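PDB 4PJ2: lysozyme from Meretrix lusoria, which hydrolyses the beta-1,4-linked glycan strands of bacterial peptidoglycan, lysing Gram-positive bacteria, and also cleaves chitin. Local coordinates for residues 56-59 against 63-66. Residues are numbered along the deposited sequence; the frame is centred on the assembly and turned at random.
Sequences KSCA and YCAS
With chi1 anti at both cysteines (-175° at Cys58, -170° at Cys64), each sulfur stands opposite its own backbone N and beside its own carbonyl carbon, and the two meet as a disulfide. The Cys58 SG to Cys64 SG distance of 2.1 Å is that of a covalent bond, and chi3 of -96° lies near the right angle preferred by an unstrained S-S bond, with the left-handed sign. Across the link the CA atoms of Cys58 and Cys64 are 5.1 Å apart, and that of Ala59 comes within 4.8 Å of the CA of Ala65, so the backbones themselves are close. Beside the bridge, the carbonyl O of Cys58 has CB of Cys64 3.5 Å away. CB of Ala65 lies 3.7 Å from the same Cys58 O. The backbone N of Ala65 is nearer to Cys58 O, at 3.3 Å, but the angle is too poor for a hydrogen bond. The methyl of Ala65 also meets the carbonyl O of Ala59 at 3.8 Å, resting against the backbone at the end of helix 55-59. This is a short-range disulfide of the cysteine-rich invertebrate-type lysozyme fold, stapling the last turn of helix 55-59 to the first turn of helix 62-76 across the connection between them. The site is largely buried: Pro51 packs on Cys58, Phe38 touches Ala65, and Ala59 leans on Cys35 of strand 32-35. The side chain of Cys58 also lies about 4 Å from that of Trp45, so the bridge lies next to a substrate-binding residue.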
loop_
_atom_site.group_PDB
_atom_site.type_symbol
_atom_site.label_atom_id
_atom_site.label_comp_id
_atom_site.label_asym_id
_atom_site.label_seq_id
_atom_site.Cartn_x
_atom_site.Cartn_y
_atom_site.Cartn_z
ATOM N N LYS D 56 -12.433 -8.386 -9.783
ATOM C CA LYS D 56 -12.123 -9.812 -9.895
ATOM C C LYS D 56 -12.345 -10.354 -11.305
ATOM O O LYS D 56 -11.591 -11.209 -11.775
ATOM C CB LYS D 56 -12.920 -10.610 -8.869
ATOM C CG LYS D 56 -12.529 -10.264 -7.448
ATOM C CD LYS D 56 -13.377 -10.997 -6.430
ATOM C CE LYS D 56 -12.954 -10.649 -5.012
ATOM N NZ LYS D 56 -13.888 -11.198 -4.000
ATOM N N SER D 57 -13.372 -9.859 -11.983
ATOM C CA SER D 57 -13.613 -10.280 -13.353
ATOM C C SER D 57 -12.522 -9.756 -14.287
ATOM O O SER D 57 -12.077 -10.469 -15.180
ATOM C CB SER D 57 -15.000 -9.848 -13.832
ATOM O OG SER D 57 -15.164 -8.448 -13.789
ATOM N N CYS D 58 -12.075 -8.526 -14.072
ATOM C CA CYS D 58 -11.018 -7.960 -14.894
ATOM C C CYS D 58 -9.724 -8.737 -14.687
ATOM O O CYS D 58 -9.023 -9.075 -15.647
ATOM C CB CYS D 58 -10.813 -6.489 -14.536
ATOM S SG CYS D 58 -9.633 -5.655 -15.575
ATOM N N ALA D 59 -9.421 -9.028 -13.422
ATOM C CA ALA D 59 -8.173 -9.691 -13.067
ATOM C C ALA D 59 -8.071 -11.091 -13.689
ATOM O O ALA D 59 -6.971 -11.580 -13.949
ATOM C CB ALA D 59 -8.031 -9.764 -11.557
ATOM N N TYR D 63 -6.561 -9.974 -21.145
ATOM C CA TYR D 63 -6.693 -8.671 -21.778
ATOM C C TYR D 63 -7.029 -7.570 -20.779
ATOM O O TYR D 63 -6.329 -6.559 -20.706
ATOM C CB TYR D 63 -7.756 -8.692 -22.880
ATOM C CG TYR D 63 -7.950 -7.321 -23.472
ATOM C CD1 TYR D 63 -7.045 -6.811 -24.389
ATOM C CD2 TYR D 63 -9.009 -6.512 -23.071
ATOM C CE1 TYR D 63 -7.200 -5.546 -24.917
ATOM C CE2 TYR D 63 -9.173 -5.242 -23.591
ATOM C CZ TYR D 63 -8.265 -4.765 -24.514
ATOM O OH TYR D 63 -8.424 -3.504 -25.041
ATOM N N CYS D 64 -8.106 -7.738 -20.023
ATOM C CA CYS D 64 -8.503 -6.690 -19.094
ATOM C C CYS D 64 -7.427 -6.444 -18.051
ATOM O O CYS D 64 -7.128 -5.291 -17.724
ATOM C CB CYS D 64 -9.816 -7.026 -18.402
ATOM S SG CYS D 64 -10.472 -5.652 -17.464
ATOM N N ALA D 65 -6.848 -7.517 -17.516
ATOM C CA ALA D 65 -5.815 -7.379 -16.487
ATOM C C ALA D 65 -4.608 -6.626 -17.036
ATOM O O ALA D 65 -4.079 -5.731 -16.381
ATOM C CB ALA D 65 -5.398 -8.740 -15.935
ATOM N N SER D 66 -4.178 -6.971 -18.242
ATOM C CA SER D 66 -3.034 -6.274 -18.830
ATOM C C SER D 66 -3.373 -4.829 -19.210
ATOM O O SER D 66 -2.511 -3.962 -19.130
ATOM C CB SER D 66 -2.443 -7.042 -20.025
ATOM O OG SER D 66 -3.348 -7.163 -21.117
#